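Local atomic coordinates of large adhesion protein (Lap) involved in biofilm formation (Marinobacter hydrocarbonoclasticus, PDB entry 6XI3), a protein that probably helps a marine bacterium form biofilms, its tandem Ig-like beta-sandwich domains and the calcium ions they bind serving to extend the adhesin toward its target. Residues L46-T50 against G81-L85; Q155-T161 against L195-A201; L287-L292 against A311-T317; G319-L325 against L403-G409. All coordinates share one frame; numbering follows the deposited sequence.

Interaction 1: L46-T50 against G81-L85; sequences LSGTT and GSYSL
Within a three-stranded antiparallel sheet of the first Ig-like beta-sandwich, Tyr83 of strand 82-89 lays its ring over Gly48 of strand 43-51. The aromatic CG sits between the residue's own backbone N and carbonyl carbon (chi1 66°), which turns the ring across the neighbouring strand. Gly48 N lies 3.7 Å above the ring plane, over its centre, and Tyr83 CE1 comes to 3.4 Å from Gly48 CA. Glycine suits this position because, with no side chain, it leaves the face of the strand to the ring. Gly48 N donates to Tyr83 O at 2.9 Å and Tyr83 N to Gly48 O at 3.1 Å; Leu46 and Leu85 form a second hydrogen-bonded pair. Beyond the regular ladder, Thr50 OG1 donates to Gly81 O at 2.6 Å, in the carbonyl plane and on a lone pair. Gly81 accommodates the turn with a positive phi of 89°. The small Ser47 and Ser84 meet on the other face, where Ser47 OG is hydrogen-bonded to Asp35 OD2. Tyr83 OH is hydrogen-bonded to Thr31 O of strand 29-38, while Leu46, Tyr83 and Leu85 pack against strands 58-64, 70-76 and 96-105 of the facing sheet.

Interaction 2: Q155-T161 against L195-A201; sequences QVAITMT and LTVEASA
Chi1 of -67° sets Met160 CG opposite its carbonyl carbon, and Val197, with chi1 177°, directs CG2 the same way; the two side chains therefore lie alongside each other, Met160 CG 3.7 Å from Val197 CG2. The methionine chain bends at chi3, and Met160 also packs on Val168, Val185 and Ile187. The other branch of Val197, CG1, is crossed at a slant by Ile158 CG2. Further along, the short methyl of Ala199 makes room for two larger neighbours: its CB is 3.8 Å from Val156 CG1 and 4.1 Å from Ile158 CG1. Val156, Ile158, Met160, Val197 and Ala199 thus form the inward, hydrocarbon side of the sheet, and the beta-branched Val156, Ile158 and Val197 suit the extended backbone.

Six backbone hydrogen bonds join the antiparallel strands in the three pairs Ala157-Ser200, Thr159-Glu198 and Thr161-Thr196. Glu198 N to Thr159 O is short and nearly straight (2.7 Å, 172°), whereas the two bonds of the Ala157-Ser200 pair are more bent. On the outward face a water donates to Ala157 O at 2.9 Å and also meets Ser200 OG; another donates to Thr196 O at 2.9 Å and lies 2.8 Å from Thr161 OG1. Glu198 leans instead over Ser210 and Ser212 of strand 208-217.

The chemistry is that of a two-faced sheet: methyls and thioether fill the sandwich interior, while hydroxyls hold water beside carbonyls already engaged by the backbone ladder, so Ala157 O and Thr196 O each accept from an amide and a water.

Interaction 3: L287-L292 against A311-T317; sequences LVDGNL and AGSLDAT. With CA (calcium ion), chain B.
Ala311 faces Leu292 in the hairpin built from strands 290-299 and 305-314, with Ala311 CA 3.5 Å from Leu292 O. Gly312 comes next and forms a hydrogen-bonded pair with Leu292; Leu292 N reaches Gly312 O at 2.8 Å from well above the carbonyl plane, and the bare glycine lets Leu292 CB lie close by. Ser313 points outward beside Asn291, both small polar residues on an exposed face. Leu314 turns inward. Its CG stands anti to the backbone N (chi1 179°), which sends CD2 toward the 287-289 turn, 4.0 Å from Leu287 CB, while Leu292 CD1 crosses its CB at a slant. Leu314 pairs with Gly290, which takes the positive phi of 122° at the strand's start, and Leu314 O also accepts from Asn399 ND2.

Past the strand, the chain wraps round a calcium ion. Asp315 OD1 binds it at 2.2 Å. Ala316 gives its N-H to Asp289 OD1 at 2.9 Å, on the syn side but 31° out of the carboxylate plane. Thr317 N donates along the syn lone pair of Asp289 OD2, and Thr317 O binds the metal at 2.2 Å. Asp289 OD2 itself is 2.3 Å from the calcium ion; a water, Asp343 and Asn399 complete the site.

Two amides thus fix the rotation of the Asp289 carboxylate, and the cation probably offsets the gathered negative charge of three aspartates. Because Asp343 and Asn399 come from the following domain, the ion probably stiffens the junction between the two domains, consistent with calcium's role in extending the adhesin.

Interaction 4: G319-L325 against L403-G409; sequences GALTVSL and LTDSANG
Leu321 and Leu403 meet CB to CB at 3.9 Å where segments 320-325 and 403-409, on edge strands of two different sheets, run the same way, their axes 20° apart. The tight part of the contact is made by side chains that meet between the strands, since the backbones form no ladder. Leu403 sets CD1 and CD2 against the backbone of Gly319 and Ala320, CD2 3.7 Å from Gly319 C, a spot that suits a residue without a side chain. Leu321 CD2 crosses Asp405 CB at a slant, and Val323 CG1 rests 3.7 Å from Ser406 C. At the far end Leu325 CD2 packs on another glycine, 3.8 Å from Gly409 CA, while Ala407 CB lies against Leu325 N and CB, a methyl being all that meets the strand there.

In the middle stands one direct hydrogen bond. Asp405 keeps CG anti to its backbone N (chi1 -169°), carrying the carboxylate across the gap so that OD2 takes Val323 N at 2.9 Å and 163°, on its anti side.

The flanks are looser. Thr404, Ser406 and Asn408 start away from the partner strand and are exposed, though Thr404 and Ser406 lie along Glu392; Thr322 leaves its own strand away from the partner, its hydroxyl hydrogen-bonded to Thr340. Between the two backbones a water accepts from Leu321 N at 3.0 Å and donates to Thr404 O at 2.9 Å.

An aspartate and a water therefore stand in for the missing backbone ladder: each satisfies an edge-strand amide, Val323 N or Leu321 N, while leucines, valine and alanine close the seam between the two sheets.

How the interactions relate
From the N terminus the four contacts come strictly in series; none encloses or crosses another. Interaction 1 closes a 30-residue loop and joins two strands of one sheet in the first domain. Interaction 2 spans 33 residues within the four-stranded sheet of the second. Interaction 3 bridges a hairpin at the end of the third domain, where calcium leads into the fourth. Interaction 4 starts almost immediately afterwards and closes 77 residues, bringing the first and last strands of the final domain together across its two sheets. The centres of interactions 1 and 4 lie about 129 Å apart, those of 3 and 4 about 25 Å, reflecting a rod of successive sandwiches.

Interaction 1: L46-T50 against G81-L85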
loop_
_atom_site.group_PDB
_atom_site.type_symbol
_atom_site.label_atom_id
_atom_site.label_comp_id
_atom_site.label_asym_id
_atom_site.label_seq_id
_atom_site.Cartn_x
_atom_site.Cartn_y
_atom_site.Cartn_z
ATOM N N LEU A 46 55.490 6.733 26.239
ATOM C CA LEU A 46 56.076 5.401 26.525
ATOM C C LEU A 46 57.175 5.578 27.565
ATOM O O LEU A 46 57.866 6.601 27.515
ATOM C CB LEU A 46 56.762 4.867 25.268
ATOM C CG LEU A 46 55.947 4.879 23.998
ATOM C CD1 LEU A 46 56.836 4.580 22.820
ATOM C CD2 LEU A 46 54.835 3.860 24.094
ATOM N N SER A 47 57.426 4.542 28.346
ATOM C CA SER A 47 58.626 4.447 29.202
ATOM C C SER A 47 59.053 2.985 29.342
ATOM O O SER A 47 58.302 2.067 28.952
ATOM C CB SER A 47 58.379 5.107 30.545
ATOM O OG SER A 47 57.241 4.552 31.189
ATOM N N GLY A 48 60.244 2.769 29.884
ATOM C CA GLY A 48 60.612 1.421 30.334
ATOM C C GLY A 48 61.859 1.429 31.181
ATOM O O GLY A 48 62.356 2.542 31.590
ATOM N N THR A 49 62.335 0.224 31.428
ATOM C CA THR A 49 63.504 -0.085 32.278
ATOM C C THR A 49 64.350 -1.107 31.541
ATOM O O THR A 49 63.806 -1.865 30.711
ATOM C CB THR A 49 63.076 -0.621 33.655
ATOM O OG1 THR A 49 62.428 -1.876 33.417
ATOM C CG2 THR A 49 62.159 0.339 34.383
ATOM N N THR A 50 65.621 -1.183 31.919
ATOM C CA THR A 50 66.572 -2.179 31.394
ATOM C C THR A 50 67.439 -2.639 32.538
ATOM O O THR A 50 67.605 -1.859 33.467
ATOM C CB THR A 50 67.465 -1.634 30.270
ATOM O OG1 THR A 50 68.230 -0.541 30.805
ATOM C CG2 THR A 50 66.668 -1.232 29.062
ATOM N N GLY A 81 69.201 3.122 33.702
ATOM C CA GLY A 81 68.680 2.003 32.916
ATOM C C GLY A 81 67.296 2.309 32.376
ATOM O O GLY A 81 66.763 1.462 31.641
ATOM N N SER A 82 66.731 3.485 32.684
ATOM C CA SER A 82 65.339 3.806 32.272
ATOM C C SER A 82 65.381 4.544 30.940
ATOM O O SER A 82 66.454 5.051 30.530
ATOM C CB SER A 82 64.590 4.588 33.334
ATOM O OG SER A 82 65.153 5.872 33.446
ATOM N N TYR A 83 64.236 4.618 30.276
ATOM C CA TYR A 83 64.096 5.347 29.002
ATOM C C TYR A 83 62.654 5.825 28.935
ATOM O O TYR A 83 61.823 5.245 29.615
ATOM C CB TYR A 83 64.488 4.477 27.802
ATOM C CG TYR A 83 63.606 3.294 27.528
ATOM C CD1 TYR A 83 63.777 2.112 28.200
ATOM C CD2 TYR A 83 62.640 3.352 26.546
ATOM C CE1 TYR A 83 62.983 1.024 27.934
ATOM C CE2 TYR A 83 61.815 2.282 26.285
ATOM C CZ TYR A 83 61.979 1.120 26.989
ATOM O OH TYR A 83 61.197 0.036 26.741
ATOM N N SER A 84 62.403 6.883 28.188
ATOM C CA SER A 84 61.012 7.313 27.907
ATOM C C SER A 84 60.939 8.151 26.636
ATOM O O SER A 84 61.947 8.631 26.169
ATOM C CB SER A 84 60.459 8.077 29.075
ATOM O OG SER A 84 61.158 9.293 29.127
ATOM N N LEU A 85 59.751 8.209 26.047
ATOM C CA LEU A 85 59.426 9.091 24.904
ATOM C C LEU A 85 58.065 9.729 25.232
ATOM O O LEU A 85 57.206 9.006 25.726
ATOM C CB LEU A 85 59.371 8.293 23.599
ATOM C CG LEU A 85 60.704 7.756 23.071
ATOM C CD1 LEU A 85 60.534 7.036 21.738
ATOM C CD2 LEU A 85 61.729 8.872 22.906
#

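Interaction 2: Q155-T161 against L195-A201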
loop_
_atom_site.group_PDB
_atom_site.type_symbol
_atom_site.label_atom_id
_atom_site.label_comp_id
_atom_site.label_asym_id
_atom_site.label_seq_id
_atom_site.Cartn_x
_atom_site.Cartn_y
_atom_site.Cartn_z
ATOM N N GLN A 155 32.261 -4.437 5.614
ATOM C CA GLN A 155 30.964 -4.727 4.956
ATOM C C GLN A 155 29.894 -3.848 5.593
ATOM O O GLN A 155 29.886 -3.727 6.836
ATOM C CB GLN A 155 30.593 -6.210 5.092
ATOM C CG GLN A 155 31.530 -7.129 4.310
ATOM C CD GLN A 155 31.413 -6.867 2.830
ATOM O OE1 GLN A 155 30.332 -6.979 2.259
ATOM N NE2 GLN A 155 32.506 -6.446 2.205
ATOM N N VAL A 156 29.014 -3.301 4.762
ATOM C CA VAL A 156 27.803 -2.569 5.217
ATOM C C VAL A 156 26.612 -3.484 4.977
ATOM O O VAL A 156 26.426 -3.897 3.812
ATOM C CB VAL A 156 27.636 -1.235 4.483
ATOM C CG1 VAL A 156 26.353 -0.533 4.901
ATOM C CG2 VAL A 156 28.834 -0.353 4.697
ATOM N N ALA A 157 25.910 -3.840 6.061
ATOM C CA ALA A 157 24.685 -4.642 6.025
ATOM C C ALA A 157 23.543 -3.688 5.677
ATOM O O ALA A 157 23.354 -2.691 6.431
ATOM C CB ALA A 157 24.473 -5.369 7.345
ATOM N N ILE A 158 22.843 -3.980 4.581
ATOM C CA ILE A 158 21.707 -3.161 4.067
ATOM C C ILE A 158 20.424 -3.976 4.084
ATOM O O ILE A 158 20.404 -5.162 3.600
ATOM C CB ILE A 158 21.995 -2.572 2.682
ATOM C CG1 ILE A 158 23.166 -1.591 2.768
ATOM C CG2 ILE A 158 20.743 -1.897 2.129
ATOM C CD1 ILE A 158 23.876 -1.364 1.472
ATOM N N THR A 159 19.383 -3.322 4.593
ATOM C CA THR A 159 18.016 -3.857 4.714
ATOM C C THR A 159 17.090 -2.865 4.012
ATOM O O THR A 159 17.177 -1.654 4.319
ATOM C CB THR A 159 17.653 -4.037 6.191
ATOM O OG1 THR A 159 18.584 -4.919 6.822
ATOM C CG2 THR A 159 16.297 -4.649 6.404
ATOM N N MET A 160 16.203 -3.368 3.162
ATOM C CA MET A 160 15.097 -2.587 2.578
ATOM C C MET A 160 13.772 -3.237 2.971
ATOM O O MET A 160 13.625 -4.432 2.762
ATOM C CB MET A 160 15.276 -2.506 1.070
ATOM C CG MET A 160 16.505 -1.682 0.770
ATOM S SD MET A 160 16.827 -1.487 -0.963
ATOM C CE MET A 160 17.559 -3.081 -1.287
ATOM N N THR A 161 12.905 -2.464 3.627
ATOM C CA THR A 161 11.653 -2.955 4.244
ATOM C C THR A 161 10.502 -2.187 3.589
ATOM O O THR A 161 10.642 -0.942 3.488
ATOM C CB THR A 161 11.669 -2.793 5.769
ATOM O OG1 THR A 161 12.801 -3.490 6.271
ATOM C CG2 THR A 161 10.418 -3.329 6.429
ATOM N N LEU A 195 9.318 2.906 1.397
ATOM C CA LEU A 195 10.421 1.919 1.484
ATOM C C LEU A 195 11.367 2.479 2.527
ATOM O O LEU A 195 11.707 3.693 2.429
ATOM C CB LEU A 195 11.209 1.854 0.174
ATOM C CG LEU A 195 10.724 0.951 -0.936
ATOM C CD1 LEU A 195 11.850 0.803 -1.961
ATOM C CD2 LEU A 195 10.279 -0.405 -0.403
ATOM N N THR A 196 11.783 1.668 3.476
ATOM C CA THR A 196 12.769 2.111 4.482
ATOM C C THR A 196 14.095 1.432 4.152
ATOM O O THR A 196 14.106 0.186 4.064
ATOM C CB THR A 196 12.294 1.769 5.893
ATOM O OG1 THR A 196 11.181 2.612 6.135
ATOM C CG2 THR A 196 13.353 2.017 6.939
ATOM N N VAL A 197 15.168 2.204 3.997
ATOM C CA VAL A 197 16.514 1.632 3.743
ATOM C C VAL A 197 17.336 1.801 5.026
ATOM O O VAL A 197 17.515 2.950 5.459
ATOM C CB VAL A 197 17.193 2.239 2.506
ATOM C CG1 VAL A 197 18.596 1.684 2.300
ATOM C CG2 VAL A 197 16.378 1.984 1.254
ATOM N N GLU A 198 17.797 0.692 5.604
ATOM C CA GLU A 198 18.671 0.707 6.797
ATOM C C GLU A 198 20.059 0.172 6.419
ATOM O O GLU A 198 20.139 -0.854 5.698
ATOM C CB GLU A 198 18.003 -0.099 7.905
ATOM C CG GLU A 198 18.864 -0.257 9.140
ATOM C CD GLU A 198 18.874 0.957 10.050
ATOM O OE1 GLU A 198 17.808 1.608 10.172
ATOM O OE2 GLU A 198 19.944 1.256 10.633
ATOM N N ALA A 199 21.112 0.853 6.888
ATOM C CA ALA A 199 22.522 0.474 6.644
ATOM C C ALA A 199 23.259 0.499 7.975
ATOM O O ALA A 199 22.958 1.377 8.797
ATOM C CB ALA A 199 23.171 1.375 5.622
ATOM N N SER A 200 24.144 -0.475 8.184
ATOM C CA SER A 200 24.896 -0.637 9.442
ATOM C C SER A 200 26.284 -1.238 9.169
ATOM O O SER A 200 26.501 -1.989 8.199
ATOM C CB SER A 200 24.087 -1.417 10.456
ATOM O OG SER A 200 23.922 -2.774 10.056
ATOM N N ALA A 201 27.216 -0.905 10.036
ATOM C CA ALA A 201 28.603 -1.404 9.940
ATOM C C ALA A 201 29.210 -1.286 11.329
ATOM O O ALA A 201 28.473 -0.929 12.246
ATOM C CB ALA A 201 29.342 -0.630 8.880
HETATM O O HOH W 1 28.042 -4.923 8.551
HETATM O O HOH W 2 21.246 -2.895 8.383
HETATM O O HOH W 3 14.862 -1.620 6.245
#

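Interaction 3: L287-L292 against A311-T317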
loop_
_atom_site.group_PDB
_atom_site.type_symbol
_atom_site.label_atom_id
_atom_site.label_comp_id
_atom_site.label_asym_id
_atom_site.label_seq_id
_atom_site.Cartn_x
_atom_site.Cartn_y
_atom_site.Cartn_z
ATOM N N LEU A 287 -34.584 -1.968 -2.502
ATOM C CA LEU A 287 -34.468 -1.378 -3.859
ATOM C C LEU A 287 -35.658 -1.787 -4.733
ATOM O O LEU A 287 -36.275 -2.814 -4.494
ATOM C CB LEU A 287 -33.159 -1.819 -4.495
ATOM C CG LEU A 287 -31.913 -1.452 -3.695
ATOM C CD1 LEU A 287 -30.676 -1.877 -4.455
ATOM C CD2 LEU A 287 -31.863 0.046 -3.382
ATOM N N VAL A 288 -35.952 -0.989 -5.743
ATOM C CA VAL A 288 -37.118 -1.251 -6.621
ATOM C C VAL A 288 -36.596 -1.949 -7.863
ATOM O O VAL A 288 -35.384 -1.806 -8.177
ATOM C CB VAL A 288 -37.862 0.053 -6.961
ATOM C CG1 VAL A 288 -38.384 0.725 -5.699
ATOM C CG2 VAL A 288 -37.002 1.020 -7.774
ATOM N N ASP A 289 -37.513 -2.539 -8.622
ATOM C CA ASP A 289 -37.177 -3.289 -9.840
ATOM C C ASP A 289 -36.594 -2.358 -10.903
ATOM O O ASP A 289 -36.925 -1.143 -10.918
ATOM C CB ASP A 289 -38.390 -4.055 -10.351
ATOM C CG ASP A 289 -38.729 -5.277 -9.504
ATOM O OD1 ASP A 289 -38.015 -5.547 -8.446
ATOM O OD2 ASP A 289 -39.647 -5.992 -9.934
ATOM N N GLY A 290 -35.812 -2.947 -11.804
ATOM C CA GLY A 290 -35.180 -2.246 -12.934
ATOM C C GLY A 290 -33.669 -2.416 -12.885
ATOM O O GLY A 290 -33.180 -3.330 -12.171
ATOM N N ASN A 291 -32.955 -1.577 -13.622
ATOM C CA ASN A 291 -31.472 -1.582 -13.684
ATOM C C ASN A 291 -30.905 -1.319 -12.286
ATOM O O ASN A 291 -31.480 -0.505 -11.495
ATOM C CB ASN A 291 -30.934 -0.553 -14.689
ATOM C CG ASN A 291 -31.295 -0.887 -16.123
ATOM O OD1 ASN A 291 -31.696 -2.012 -16.427
ATOM N ND2 ASN A 291 -31.149 0.084 -17.009
ATOM N N LEU A 292 -29.801 -1.993 -11.993
ATOM C CA LEU A 292 -28.962 -1.712 -10.809
ATOM C C LEU A 292 -27.608 -1.247 -11.326
ATOM O O LEU A 292 -27.166 -1.801 -12.354
ATOM C CB LEU A 292 -28.776 -2.992 -10.000
ATOM C CG LEU A 292 -30.030 -3.556 -9.364
ATOM C CD1 LEU A 292 -29.663 -4.710 -8.466
ATOM C CD2 LEU A 292 -30.801 -2.502 -8.573
ATOM N N ALA A 311 -23.276 -3.420 -14.107
ATOM C CA ALA A 311 -24.739 -3.331 -14.317
ATOM C C ALA A 311 -25.342 -4.612 -13.765
ATOM O O ALA A 311 -24.704 -5.668 -13.870
ATOM C CB ALA A 311 -25.077 -3.129 -15.785
ATOM N N GLY A 312 -26.513 -4.509 -13.155
ATOM C CA GLY A 312 -27.329 -5.672 -12.767
ATOM C C GLY A 312 -28.804 -5.361 -13.001
ATOM O O GLY A 312 -29.113 -4.252 -13.471
ATOM N N SER A 313 -29.683 -6.289 -12.666
ATOM C CA SER A 313 -31.132 -6.154 -12.925
ATOM C C SER A 313 -31.897 -6.859 -11.813
ATOM O O SER A 313 -31.448 -7.933 -11.369
ATOM C CB SER A 313 -31.469 -6.676 -14.294
ATOM O OG SER A 313 -32.813 -6.399 -14.591
ATOM N N LEU A 314 -32.934 -6.196 -11.306
ATOM C CA LEU A 314 -33.743 -6.683 -10.171
ATOM C C LEU A 314 -35.168 -6.801 -10.693
ATOM O O LEU A 314 -35.633 -5.863 -11.392
ATOM C CB LEU A 314 -33.623 -5.698 -9.004
ATOM C CG LEU A 314 -34.411 -6.026 -7.737
ATOM C CD1 LEU A 314 -34.055 -7.398 -7.203
ATOM C CD2 LEU A 314 -34.194 -4.956 -6.663
ATOM N N ASP A 315 -35.782 -7.957 -10.451
ATOM C CA ASP A 315 -37.188 -8.211 -10.856
ATOM C C ASP A 315 -37.857 -9.013 -9.750
ATOM O O ASP A 315 -38.164 -10.198 -10.003
ATOM C CB ASP A 315 -37.232 -8.870 -12.239
ATOM C CG ASP A 315 -38.623 -8.911 -12.854
ATOM O OD1 ASP A 315 -39.549 -8.369 -12.232
ATOM O OD2 ASP A 315 -38.750 -9.450 -13.981
ATOM N N ALA A 316 -38.006 -8.421 -8.559
ATOM C CA ALA A 316 -38.608 -9.110 -7.375
ATOM C C ALA A 316 -40.149 -9.134 -7.471
ATOM O O ALA A 316 -40.764 -9.969 -6.839
ATOM C CB ALA A 316 -38.134 -8.457 -6.107
ATOM N N THR A 317 -40.741 -8.268 -8.284
ATOM C CA THR A 317 -42.217 -8.135 -8.447
ATOM C C THR A 317 -42.591 -8.222 -9.932
ATOM O O THR A 317 -42.115 -7.411 -10.746
ATOM C CB THR A 317 -42.713 -6.816 -7.845
ATOM O OG1 THR A 317 -42.255 -6.725 -6.497
ATOM C CG2 THR A 317 -44.219 -6.669 -7.887
HETATM CA CA CA B . -40.624 -6.407 -11.984
HETATM O O HOH W 4 -40.135 -5.004 -5.919
HETATM O O HOH W 5 -41.874 -6.915 -13.957
#

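Interaction 4: G319-L325 against L403-G409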
loop_
_atom_site.group_PDB
_atom_site.type_symbol
_atom_site.label_atom_id
_atom_site.label_comp_id
_atom_site.label_asym_id
_atom_site.label_seq_id
_atom_site.Cartn_x
_atom_site.Cartn_y
_atom_site.Cartn_z
ATOM N N GLY A 319 -44.507 -7.542 -13.112
ATOM C CA GLY A 319 -45.408 -6.491 -13.606
ATOM C C GLY A 319 -46.787 -7.072 -13.871
ATOM O O GLY A 319 -46.865 -8.233 -14.355
ATOM N N ALA A 320 -47.838 -6.313 -13.566
ATOM C CA ALA A 320 -49.206 -6.653 -14.006
ATOM C C ALA A 320 -50.068 -5.396 -14.109
ATOM O O ALA A 320 -49.829 -4.387 -13.391
ATOM C CB ALA A 320 -49.811 -7.684 -13.077
ATOM N N LEU A 321 -51.066 -5.483 -14.969
ATOM C CA LEU A 321 -52.115 -4.448 -15.056
ATOM C C LEU A 321 -53.454 -5.157 -15.285
ATOM O O LEU A 321 -53.512 -6.070 -16.152
ATOM C CB LEU A 321 -51.760 -3.481 -16.192
ATOM C CG LEU A 321 -52.764 -2.342 -16.352
ATOM C CD1 LEU A 321 -52.105 -1.044 -16.774
ATOM C CD2 LEU A 321 -53.875 -2.751 -17.304
ATOM N N THR A 322 -54.479 -4.764 -14.529
ATOM C CA THR A 322 -55.900 -5.105 -14.824
ATOM C C THR A 322 -56.674 -3.851 -15.225
ATOM O O THR A 322 -56.357 -2.768 -14.728
ATOM C CB THR A 322 -56.625 -5.707 -13.615
ATOM O OG1 THR A 322 -56.787 -4.688 -12.624
ATOM C CG2 THR A 322 -55.913 -6.911 -13.041
ATOM N N VAL A 323 -57.723 -4.006 -16.026
ATOM C CA VAL A 323 -58.705 -2.913 -16.250
ATOM C C VAL A 323 -60.100 -3.518 -16.095
ATOM O O VAL A 323 -60.266 -4.721 -16.384
ATOM C CB VAL A 323 -58.509 -2.246 -17.619
ATOM C CG1 VAL A 323 -58.863 -3.185 -18.754
ATOM C CG2 VAL A 323 -59.306 -0.956 -17.723
ATOM N N SER A 324 -61.045 -2.698 -15.636
ATOM C CA SER A 324 -62.466 -3.062 -15.449
ATOM C C SER A 324 -63.344 -1.969 -16.061
ATOM O O SER A 324 -63.072 -0.769 -15.858
ATOM C CB SER A 324 -62.788 -3.306 -13.999
ATOM O OG SER A 324 -64.195 -3.404 -13.825
ATOM N N LEU A 325 -64.350 -2.379 -16.831
ATOM C CA LEU A 325 -65.415 -1.456 -17.267
ATOM C C LEU A 325 -66.504 -1.510 -16.195
ATOM O O LEU A 325 -67.266 -2.493 -16.166
ATOM C CB LEU A 325 -65.908 -1.876 -18.646
ATOM C CG LEU A 325 -67.058 -1.058 -19.214
ATOM C CD1 LEU A 325 -66.735 0.428 -19.235
ATOM C CD2 LEU A 325 -67.383 -1.554 -20.619
ATOM N N LEU A 403 -47.442 -3.527 -19.956
ATOM C CA LEU A 403 -48.403 -4.335 -19.165
ATOM C C LEU A 403 -49.799 -3.930 -19.605
ATOM O O LEU A 403 -50.059 -2.711 -19.547
ATOM C CB LEU A 403 -48.199 -4.037 -17.693
ATOM C CG LEU A 403 -46.767 -4.238 -17.228
ATOM C CD1 LEU A 403 -46.633 -3.657 -15.834
ATOM C CD2 LEU A 403 -46.392 -5.729 -17.293
ATOM N N THR A 404 -50.598 -4.892 -20.075
ATOM C CA THR A 404 -51.914 -4.624 -20.712
ATOM C C THR A 404 -52.993 -5.536 -20.142
ATOM O O THR A 404 -52.688 -6.567 -19.488
ATOM C CB THR A 404 -51.904 -4.751 -22.237
ATOM O OG1 THR A 404 -51.662 -6.116 -22.559
ATOM C CG2 THR A 404 -50.884 -3.865 -22.904
ATOM N N ASP A 405 -54.229 -5.101 -20.367
ATOM C CA ASP A 405 -55.455 -5.844 -20.041
ATOM C C ASP A 405 -56.564 -5.245 -20.903
ATOM O O ASP A 405 -56.380 -4.129 -21.405
ATOM C CB ASP A 405 -55.774 -5.830 -18.544
ATOM C CG ASP A 405 -56.878 -6.823 -18.197
ATOM O OD1 ASP A 405 -57.038 -7.796 -18.973
ATOM O OD2 ASP A 405 -57.579 -6.617 -17.182
ATOM N N SER A 406 -57.610 -6.019 -21.143
ATOM C CA SER A 406 -58.816 -5.559 -21.866
ATOM C C SER A 406 -60.056 -5.892 -21.039
ATOM O O SER A 406 -59.989 -6.704 -20.081
ATOM C CB SER A 406 -58.876 -6.123 -23.263
ATOM O OG SER A 406 -59.173 -7.505 -23.219
ATOM N N ALA A 407 -61.138 -5.184 -21.329
ATOM C CA ALA A 407 -62.472 -5.498 -20.800
ATOM C C ALA A 407 -63.501 -5.201 -21.888
ATOM O O ALA A 407 -63.215 -4.423 -22.837
ATOM C CB ALA A 407 -62.714 -4.722 -19.548
ATOM N N ASN A 408 -64.631 -5.866 -21.782
ATOM C CA ASN A 408 -65.660 -5.895 -22.843
ATOM C C ASN A 408 -66.933 -5.359 -22.210
ATOM O O ASN A 408 -67.160 -5.608 -21.018
ATOM C CB ASN A 408 -65.875 -7.299 -23.415
ATOM C CG ASN A 408 -64.650 -7.850 -24.110
ATOM O OD1 ASN A 408 -64.145 -8.897 -23.715
ATOM N ND2 ASN A 408 -64.159 -7.157 -25.125
ATOM N N GLY A 409 -67.713 -4.640 -23.000
ATOM C CA GLY A 409 -69.071 -4.252 -22.615
ATOM C C GLY A 409 -69.834 -3.888 -23.851
ATOM O O GLY A 409 -69.441 -4.336 -24.965
HETATM O O HOH W 6 -51.129 -7.467 -17.191
#